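Local coordinates for macro domain-containing protein (Thermosipho africanus, PDB 7OMU) that joins a DarT-family domain to a macro domain, the latter holding adenosine-5-diphosphoribose in this model, at residues W114-R119 with C171-C176; R180-I185 with R203-I208; E341-E346 with T377-P382. The protein carries 1 engineered substitution. One frame throughout, in Å; residues are numbered along the deposited sequence.

Contact 1 of 3, residues W114-R119 with C171-C176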
loop_
_atom_site.group_PDB
_atom_site.type_symbol
_atom_site.label_atom_id
_atom_site.label_comp_id
_atom_site.label_asym_id
_atom_site.label_seq_id
_atom_site.Cartn_x
_atom_site.Cartn_y
_atom_site.Cartn_z
ATOM N N TRP A 114 -1.904 10.088 -20.784
ATOM C CA TRP A 114 -0.504 9.918 -21.265
ATOM C C TRP A 114 -0.131 11.108 -22.161
ATOM O O TRP A 114 1.017 11.579 -22.102
ATOM C CB TRP A 114 -0.344 8.574 -22.005
ATOM C CG TRP A 114 -0.843 8.545 -23.427
ATOM C CD1 TRP A 114 -0.181 8.990 -24.538
ATOM C CD2 TRP A 114 -2.098 8.012 -23.907
ATOM N NE1 TRP A 114 -0.934 8.789 -25.664
ATOM C CE2 TRP A 114 -2.117 8.194 -25.310
ATOM C CE3 TRP A 114 -3.212 7.421 -23.294
ATOM C CZ2 TRP A 114 -3.199 7.795 -26.099
ATOM C CZ3 TRP A 114 -4.281 7.029 -24.074
ATOM C CH2 TRP A 114 -4.272 7.215 -25.459
ATOM N N THR A 115 -1.107 11.582 -22.933
ATOM C CA THR A 115 -0.967 12.540 -24.059
ATOM C C THR A 115 -0.338 13.858 -23.576
ATOM O O THR A 115 0.214 14.572 -24.420
ATOM C CB THR A 115 -2.328 12.701 -24.750
ATOM O OG1 THR A 115 -2.084 13.113 -26.093
ATOM C CG2 THR A 115 -3.250 13.681 -24.058
ATOM N N ILE A 116 -0.390 14.172 -22.278
ATOM C CA ILE A 116 0.198 15.429 -21.723
ATOM C C ILE A 116 1.727 15.364 -21.794
ATOM O O ILE A 116 2.362 16.427 -21.742
ATOM C CB ILE A 116 -0.289 15.713 -20.287
ATOM C CG1 ILE A 116 0.013 17.156 -19.877
ATOM C CG2 ILE A 116 0.293 14.727 -19.292
ATOM C CD1 ILE A 116 -0.835 17.655 -18.735
ATOM N N MET A 117 2.296 14.164 -21.912
ATOM C CA MET A 117 3.765 13.941 -21.993
ATOM C C MET A 117 4.301 14.443 -23.341
ATOM O O MET A 117 5.528 14.685 -23.430
ATOM C CB MET A 117 4.104 12.455 -21.832
ATOM C CG MET A 117 3.655 11.857 -20.498
ATOM S SD MET A 117 4.895 12.014 -19.193
ATOM C CE MET A 117 5.860 10.540 -19.519
ATOM N N LYS A 118 3.424 14.594 -24.344
ATOM C CA LYS A 118 3.777 15.091 -25.704
ATOM C C LYS A 118 4.228 16.553 -25.620
ATOM O O LYS A 118 5.094 16.934 -26.430
ATOM C CB LYS A 118 2.603 14.959 -26.683
ATOM C CG LYS A 118 2.313 13.545 -27.176
ATOM C CD LYS A 118 1.334 13.500 -28.334
ATOM C CE LYS A 118 0.922 12.092 -28.712
ATOM N NZ LYS A 118 0.002 12.091 -29.873
ATOM N N ARG A 119 3.664 17.337 -24.690
ATOM C CA ARG A 119 4.088 18.738 -24.420
ATOM C C ARG A 119 5.612 18.758 -24.257
ATOM O O ARG A 119 6.158 17.769 -23.735
ATOM C CB ARG A 119 3.371 19.311 -23.192
ATOM C CG ARG A 119 1.958 19.797 -23.478
ATOM C CD ARG A 119 1.182 20.272 -22.260
ATOM N NE ARG A 119 1.721 21.482 -21.657
ATOM C CZ ARG A 119 1.053 22.302 -20.842
ATOM N NH1 ARG A 119 -0.208 22.060 -20.512
ATOM N NH2 ARG A 119 1.661 23.373 -20.357
ATOM N N CYS A 171 5.686 13.786 -13.377
ATOM C CA CYS A 171 5.726 14.701 -14.541
ATOM C C CYS A 171 5.262 16.080 -14.073
ATOM O O CYS A 171 4.099 16.186 -13.652
ATOM C CB CYS A 171 4.828 14.171 -15.649
ATOM S SG CYS A 171 4.512 15.380 -16.954
ATOM N N LEU A 172 6.148 17.078 -14.111
ATOM C CA LEU A 172 5.862 18.469 -13.664
ATOM C C LEU A 172 5.394 19.303 -14.863
ATOM O O LEU A 172 6.201 19.532 -15.782
ATOM C CB LEU A 172 7.117 19.071 -13.028
ATOM C CG LEU A 172 7.724 18.269 -11.881
ATOM C CD1 LEU A 172 9.007 18.922 -11.400
ATOM C CD2 LEU A 172 6.743 18.116 -10.732
ATOM N N VAL A 173 4.123 19.715 -14.854
ATOM C CA VAL A 173 3.478 20.541 -15.916
ATOM C C VAL A 173 3.374 21.963 -15.380
ATOM O O VAL A 173 2.829 22.170 -14.297
ATOM C CB VAL A 173 2.096 19.986 -16.307
ATOM C CG1 VAL A 173 1.571 20.631 -17.572
ATOM C CG2 VAL A 173 2.110 18.477 -16.464
ATOM N N PRO A 174 3.901 22.979 -16.102
ATOM C CA PRO A 174 3.930 24.347 -15.584
ATOM C C PRO A 174 2.548 25.016 -15.573
ATOM O O PRO A 174 1.748 24.732 -16.442
ATOM C CB PRO A 174 4.906 25.062 -16.533
ATOM C CG PRO A 174 4.779 24.304 -17.841
ATOM C CD PRO A 174 4.509 22.868 -17.439
ATOM N N GLN A 175 2.323 25.862 -14.562
ATOM C CA GLN A 175 1.149 26.758 -14.384
ATOM C C GLN A 175 -0.115 25.933 -14.127
ATOM O O GLN A 175 -0.539 25.885 -12.958
ATOM C CB GLN A 175 0.983 27.695 -15.581
ATOM C CG GLN A 175 -0.014 28.817 -15.331
ATOM C CD GLN A 175 -0.001 29.807 -16.467
ATOM O OE1 GLN A 175 0.667 30.839 -16.405
ATOM N NE2 GLN A 175 -0.723 29.482 -17.524
ATOM N N CYS A 176 -0.711 25.333 -15.162
ATOM C CA CYS A 176 -1.994 24.589 -15.051
ATOM C C CYS A 176 -1.996 23.368 -15.981
ATOM O O CYS A 176 -1.109 23.259 -16.852
ATOM C CB CYS A 176 -3.186 25.498 -15.332
ATOM S SG CYS A 176 -3.779 25.425 -17.041
#
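I116 and M117, on a single 3-10 turn of residues 114-117, lie beside strand residues V173 and C171, with the CA atoms of M117 and C171 7.7 Å apart and those of I116 and V173 8.4 Å apart. At that spacing the side chains do the joining. I116 and V173 meet tip to tip, I116 CD1 coming to 3.8 Å from V173 CG2. Of the two methyls of V173, CG2 is the closer to I116, while CG1, held anti to the backbone N (chi1 -168°), sits over the centre of the R119 guanidinium's face, 3.7 Å from R119 CZ, the valine and arginine side chains running roughly perpendicular. A bend at chi3 (67°) turns the end of the arginine into this position, and its NE also forms a salt bridge with D121 OD1. P174 joins more loosely, its CD 4.1 Å from R119 NH2. M117 brings its SD to 4.1 Å from C171 SG, a sulfur-to-sulfur apolar touch. Strand 170-174 runs antiparallel between strands 82-86 and 123-125, with L85 also packed against V173; L26 of strand 25-31, from the other sheet of the DarT-family domain, touches I116, M117 and C171 alike.

Contact 2 of 3, residues R180-I185 with R203-I208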
loop_
_atom_site.group_PDB
_atom_site.type_symbol
_atom_site.label_atom_id
_atom_site.label_comp_id
_atom_site.label_asym_id
_atom_site.label_seq_id
_atom_site.Cartn_x
_atom_site.Cartn_y
_atom_site.Cartn_z
ATOM N N ARG A 180 -9.298 19.208 -20.294
ATOM C CA ARG A 180 -9.500 18.285 -21.445
ATOM C C ARG A 180 -8.459 17.158 -21.427
ATOM O O ARG A 180 -8.649 16.192 -22.175
ATOM C CB ARG A 180 -9.460 19.049 -22.770
ATOM C CG ARG A 180 -10.727 19.846 -23.045
ATOM C CD ARG A 180 -10.641 20.667 -24.320
ATOM N NE ARG A 180 -9.542 21.627 -24.277
ATOM C CZ ARG A 180 -9.309 22.562 -25.193
ATOM N NH1 ARG A 180 -8.278 23.379 -25.046
ATOM N NH2 ARG A 180 -10.103 22.683 -26.244
ATOM N N TYR A 181 -7.418 17.263 -20.599
ATOM C CA TYR A 181 -6.402 16.199 -20.392
ATOM C C TYR A 181 -6.865 15.179 -19.340
ATOM O O TYR A 181 -6.180 14.145 -19.207
ATOM C CB TYR A 181 -5.065 16.801 -19.961
ATOM C CG TYR A 181 -4.260 17.433 -21.064
ATOM C CD1 TYR A 181 -3.732 16.662 -22.084
ATOM C CD2 TYR A 181 -3.987 18.793 -21.064
ATOM C CE1 TYR A 181 -2.976 17.232 -23.096
ATOM C CE2 TYR A 181 -3.227 19.375 -22.066
ATOM C CZ TYR A 181 -2.714 18.589 -23.085
ATOM O OH TYR A 181 -1.966 19.133 -24.085
ATOM N N ILE A 182 -7.962 15.438 -18.618
ATOM C CA ILE A 182 -8.440 14.569 -17.498
ATOM C C ILE A 182 -9.220 13.367 -18.060
ATOM O O ILE A 182 -10.250 13.587 -18.741
ATOM C CB ILE A 182 -9.270 15.382 -16.486
ATOM C CG1 ILE A 182 -8.427 16.479 -15.835
ATOM C CG2 ILE A 182 -9.904 14.475 -15.443
ATOM C CD1 ILE A 182 -9.194 17.349 -14.855
ATOM N N SER A 183 -8.748 12.148 -17.756
ATOM C CA SER A 183 -9.318 10.842 -18.187
ATOM C C SER A 183 -10.527 10.494 -17.327
ATOM O O SER A 183 -11.579 10.149 -17.883
ATOM C CB SER A 183 -8.313 9.724 -18.070
ATOM O OG SER A 183 -7.144 9.980 -18.827
ATOM N N ALA A 184 -10.336 10.518 -16.011
ATOM C CA ALA A 184 -11.281 9.982 -15.013
ATOM C C ALA A 184 -10.882 10.473 -13.625
ATOM O O ALA A 184 -9.828 11.116 -13.500
ATOM C CB ALA A 184 -11.279 8.477 -15.076
ATOM N N ILE A 185 -11.708 10.180 -12.625
ATOM C CA ILE A 185 -11.408 10.462 -11.194
ATOM C C ILE A 185 -11.590 9.157 -10.419
ATOM O O ILE A 185 -12.688 8.569 -10.502
ATOM C CB ILE A 185 -12.290 11.609 -10.664
ATOM C CG1 ILE A 185 -12.003 12.918 -11.401
ATOM C CG2 ILE A 185 -12.132 11.766 -9.160
ATOM C CD1 ILE A 185 -13.246 13.606 -11.883
ATOM N N ARG A 203 -21.357 13.004 -17.380
ATOM C CA ARG A 203 -21.263 11.559 -17.732
ATOM C C ARG A 203 -19.944 11.286 -18.463
ATOM O O ARG A 203 -19.384 10.195 -18.272
ATOM C CB ARG A 203 -22.432 11.135 -18.629
ATOM C CG ARG A 203 -23.773 11.020 -17.919
ATOM C CD ARG A 203 -24.887 10.687 -18.898
ATOM N NE ARG A 203 -25.132 11.778 -19.835
ATOM C CZ ARG A 203 -26.026 11.759 -20.826
ATOM N NH1 ARG A 203 -26.167 12.816 -21.609
ATOM N NH2 ARG A 203 -26.774 10.688 -21.038
ATOM N N ASN A 204 -19.479 12.253 -19.257
ATOM C CA ASN A 204 -18.323 12.125 -20.182
ATOM C C ASN A 204 -17.005 11.894 -19.421
ATOM O O ASN A 204 -16.038 11.452 -20.073
ATOM C CB ASN A 204 -18.210 13.351 -21.091
ATOM C CG ASN A 204 -17.389 13.080 -22.335
ATOM O OD1 ASN A 204 -17.320 11.945 -22.806
ATOM N ND2 ASN A 204 -16.758 14.112 -22.872
ATOM N N ILE A 205 -16.948 12.202 -18.119
ATOM C CA ILE A 205 -15.746 11.975 -17.258
ATOM C C ILE A 205 -16.066 10.880 -16.240
ATOM O O ILE A 205 -16.766 11.133 -15.262
ATOM C CB ILE A 205 -15.287 13.291 -16.599
ATOM C CG1 ILE A 205 -14.695 14.227 -17.659
ATOM C CG2 ILE A 205 -14.309 13.037 -15.456
ATOM C CD1 ILE A 205 -13.893 15.388 -17.120
ATOM N N PRO A 206 -15.548 9.643 -16.437
ATOM C CA PRO A 206 -15.848 8.521 -15.551
ATOM C C PRO A 206 -15.387 8.759 -14.107
ATOM O O PRO A 206 -14.289 9.249 -13.910
ATOM C CB PRO A 206 -15.045 7.340 -16.119
ATOM C CG PRO A 206 -14.681 7.747 -17.528
ATOM C CD PRO A 206 -14.632 9.259 -17.517
ATOM N N VAL A 207 -16.240 8.410 -13.143
ATOM C CA VAL A 207 -15.862 8.280 -11.705
ATOM C C VAL A 207 -15.768 6.786 -11.383
ATOM O O VAL A 207 -16.812 6.111 -11.360
ATOM C CB VAL A 207 -16.852 9.007 -10.778
ATOM C CG1 VAL A 207 -16.440 8.883 -9.319
ATOM C CG2 VAL A 207 -17.007 10.469 -11.165
ATOM N N ILE A 208 -14.546 6.303 -11.164
ATOM C CA ILE A 208 -14.218 4.865 -10.944
ATOM C C ILE A 208 -13.935 4.657 -9.463
ATOM O O ILE A 208 -13.057 5.306 -8.899
ATOM C CB ILE A 208 -13.012 4.457 -11.811
ATOM C CG1 ILE A 208 -13.264 4.754 -13.293
ATOM C CG2 ILE A 208 -12.647 2.999 -11.571
ATOM C CD1 ILE A 208 -12.006 4.855 -14.119
#
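A beta-alpha-beta unit, strand 182-187, helix 190-200 and strand 207-209, comes together where I185 pairs with V207 in a parallel bridge. I185 uses both of its backbone polar groups: its N donates to P206 O at 3.0 Å, and its O accepts from I208 N, also at 3.0 Å. The partners thus flank V207 on either side, and V207 CA adds a CA-H...O contact to I185 O at 3.4 Å. From CA 182 to 185 and from CA 205 to 208 the chains run 34° apart, and within these segments I185-V207 is the bridged pair. Side chains fill in around it. With its CG2 anti to the backbone N, I205 sets that methyl 3.8 Å from I185 CD1, the two isoleucines crossing at a slant. A184 CB meets I208 CD1 at 3.8 Å and has the ring of P206 a little farther off. L196 of helix 190-200 packs on both I185 and V207, and L39 of helix 35-41 touches I182 and I205. Neighbouring parallel strands with their connecting helix laid across one sheet face are what a beta-alpha-beta crossover gives, here at the 207-209 edge of a mixed four-stranded sheet.

Contact 3 of 3, residues E341-E346 with T377-P382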
loop_
_atom_site.group_PDB
_atom_site.type_symbol
_atom_site.label_atom_id
_atom_site.label_comp_id
_atom_site.label_asym_id
_atom_site.label_seq_id
_atom_site.Cartn_x
_atom_site.Cartn_y
_atom_site.Cartn_z
ATOM N N GLU A 341 -4.304 -20.226 22.146
ATOM C CA GLU A 341 -3.943 -20.368 23.583
ATOM C C GLU A 341 -3.261 -19.094 24.110
ATOM O O GLU A 341 -3.407 -18.817 25.314
ATOM C CB GLU A 341 -3.065 -21.606 23.777
ATOM C CG GLU A 341 -3.826 -22.911 23.594
ATOM C CD GLU A 341 -2.991 -24.185 23.589
ATOM O OE1 GLU A 341 -1.766 -24.095 23.342
ATOM O OE2 GLU A 341 -3.572 -25.273 23.826
ATOM N N ASN A 342 -2.563 -18.336 23.259
ATOM C CA ASN A 342 -1.552 -17.342 23.713
ATOM C C ASN A 342 -1.890 -15.903 23.290
ATOM O O ASN A 342 -1.171 -14.990 23.750
ATOM C CB ASN A 342 -0.160 -17.729 23.213
ATOM C CG ASN A 342 0.340 -19.013 23.838
ATOM O OD1 ASN A 342 0.518 -19.087 25.052
ATOM N ND2 ASN A 342 0.560 -20.030 23.025
ATOM N N TYR A 343 -2.914 -15.671 22.466
ATOM C CA TYR A 343 -3.236 -14.306 21.966
ATOM C C TYR A 343 -3.661 -13.422 23.149
ATOM O O TYR A 343 -3.317 -12.227 23.158
ATOM C CB TYR A 343 -4.264 -14.349 20.833
ATOM C CG TYR A 343 -5.709 -14.469 21.243
ATOM C CD1 TYR A 343 -6.288 -15.707 21.457
ATOM C CD2 TYR A 343 -6.513 -13.350 21.370
ATOM C CE1 TYR A 343 -7.621 -15.830 21.814
ATOM C CE2 TYR A 343 -7.850 -13.455 21.714
ATOM C CZ TYR A 343 -8.406 -14.700 21.942
ATOM O OH TYR A 343 -9.721 -14.820 22.289
ATOM N N LYS A 344 -4.352 -14.004 24.132
ATOM C CA LYS A 344 -4.734 -13.330 25.403
ATOM C C LYS A 344 -3.466 -12.961 26.191
ATOM O O LYS A 344 -3.194 -11.747 26.323
ATOM C CB LYS A 344 -5.670 -14.232 26.216
ATOM C CG LYS A 344 -7.024 -14.525 25.577
ATOM C CD LYS A 344 -8.016 -13.377 25.670
ATOM C CE LYS A 344 -9.457 -13.840 25.642
ATOM N NZ LYS A 344 -10.403 -12.701 25.546
ATOM N N LYS A 345 -2.721 -13.964 26.674
ATOM C CA LYS A 345 -1.444 -13.802 27.423
ATOM C C LYS A 345 -0.600 -12.668 26.831
ATOM O O LYS A 345 -0.235 -11.753 27.585
ATOM C CB LYS A 345 -0.572 -15.057 27.327
ATOM C CG LYS A 345 -1.020 -16.277 28.121
ATOM C CD LYS A 345 0.067 -17.351 28.155
ATOM C CE LYS A 345 -0.448 -18.769 28.010
ATOM N NZ LYS A 345 -0.955 -19.291 29.299
ATOM N N GLU A 346 -0.294 -12.757 25.533
ATOM C CA GLU A 346 0.791 -11.994 24.853
ATOM C C GLU A 346 0.316 -10.593 24.444
ATOM O O GLU A 346 1.172 -9.772 24.076
ATOM C CB GLU A 346 1.287 -12.769 23.630
ATOM C CG GLU A 346 1.966 -14.081 23.977
ATOM C CD GLU A 346 3.449 -14.002 24.299
ATOM O OE1 GLU A 346 4.019 -12.887 24.298
ATOM O OE2 GLU A 346 4.045 -15.072 24.531
ATOM N N THR A 377 -11.395 -18.640 14.228
ATOM C CA THR A 377 -12.787 -18.195 14.501
ATOM C C THR A 377 -12.972 -18.079 16.018
ATOM O O THR A 377 -13.764 -17.230 16.450
ATOM C CB THR A 377 -13.808 -19.114 13.818
ATOM O OG1 THR A 377 -15.034 -18.388 13.734
ATOM C CG2 THR A 377 -14.010 -20.430 14.534
ATOM N N LYS A 378 -12.240 -18.887 16.788
ATOM C CA LYS A 378 -12.268 -18.869 18.274
ATOM C C LYS A 378 -11.782 -17.505 18.787
ATOM O O LYS A 378 -12.306 -17.065 19.822
ATOM C CB LYS A 378 -11.407 -19.995 18.853
ATOM C CG LYS A 378 -11.818 -21.419 18.494
ATOM C CD LYS A 378 -10.975 -22.473 19.211
ATOM C CE LYS A 378 -10.758 -23.773 18.452
ATOM N NZ LYS A 378 -11.811 -24.783 18.724
ATOM N N LEU A 379 -10.825 -16.860 18.107
ATOM C CA LEU A 379 -10.214 -15.573 18.551
ATOM C C LEU A 379 -11.303 -14.518 18.768
ATOM O O LEU A 379 -12.140 -14.354 17.866
ATOM C CB LEU A 379 -9.201 -15.081 17.513
ATOM C CG LEU A 379 -7.751 -15.462 17.790
ATOM C CD1 LEU A 379 -7.611 -16.968 17.972
ATOM C CD2 LEU A 379 -6.841 -14.965 16.677
ATOM N N GLU A 380 -11.259 -13.821 19.911
ATOM C CA GLU A 380 -12.198 -12.727 20.287
ATOM C C GLU A 380 -11.588 -11.369 19.912
ATOM O O GLU A 380 -11.863 -10.380 20.623
ATOM C CB GLU A 380 -12.507 -12.761 21.784
ATOM C CG GLU A 380 -13.013 -14.098 22.300
ATOM C CD GLU A 380 -13.409 -14.061 23.770
ATOM O OE1 GLU A 380 -14.214 -13.181 24.138
ATOM O OE2 GLU A 380 -12.901 -14.897 24.555
ATOM N N ILE A 381 -10.798 -11.323 18.833
ATOM C CA ILE A 381 -10.144 -10.090 18.296
ATOM C C ILE A 381 -10.327 -10.072 16.781
ATOM O O ILE A 381 -10.591 -11.115 16.186
ATOM C CB ILE A 381 -8.650 -10.054 18.677
ATOM C CG1 ILE A 381 -7.926 -11.349 18.291
ATOM C CG2 ILE A 381 -8.482 -9.732 20.151
ATOM C CD1 ILE A 381 -6.421 -11.234 18.283
ATOM N N PRO A 382 -10.186 -8.907 16.110
ATOM C CA PRO A 382 -10.205 -8.857 14.648
ATOM C C PRO A 382 -9.131 -9.778 14.053
ATOM O O PRO A 382 -8.015 -9.759 14.533
ATOM C CB PRO A 382 -9.906 -7.389 14.317
ATOM C CG PRO A 382 -10.305 -6.633 15.565
ATOM C CD PRO A 382 -10.012 -7.578 16.711
#
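Y343 of the segment 341-346, on helix 329-346 in the macro domain, lays its ring against L379, E380 and I381 in the loop that leads into strand 383-386 of the central mixed sheet. L379 covers one face: its CG stands 4.0 Å from the ring centroid and only 10° off the normal, a CH-pi contact over the centre, and the leucine and the tyrosine run antiparallel alongside each other. On the opposite face lies K344 CG, offset toward the ring's perimeter, so the ring is held between its own helix neighbour and the loop leucine. The tyrosine CG sits between the backbone N and the carbonyl carbon (chi1 82°), which sends the ring across to the loop. I381 approaches the ring obliquely, its CD1 3.7 Å from Y343 CD2. K344, bent at chi2, crosses E380 at a slant, and NZ reaches E380 OE2 at 3.5 Å in a long, weak salt bridge between two solvent-exposed side chains. The E380 side chain runs across the tyrosine, roughly perpendicular to it. The backbone N of E380 itself donates to Y343 OH at 3.0 Å, with an N-H...O angle of 157°.

Contacts 1 and 2 belong to the same DarT-family domain, with centres about 17 Å apart, and Y181, from 180-185, packs on contact 1: its CD1 lies 3.6 Å from T115 CG2, its CE1 3.9 Å from I116 CA and its OH 3.8 Å from R119 CD. The tyrosine therefore carries the start of 180-185 onto segment 114-119. Contact 3 stands apart on the other side of the chain's centre, its centre about 52 Å from that of contact 1 and about 46 Å from that of contact 2; even the nearest atoms of contacts 2 and 3 are about 27 Å apart. It lies in the macro-domain half, the one that holds adenosine-5-diphosphoribose.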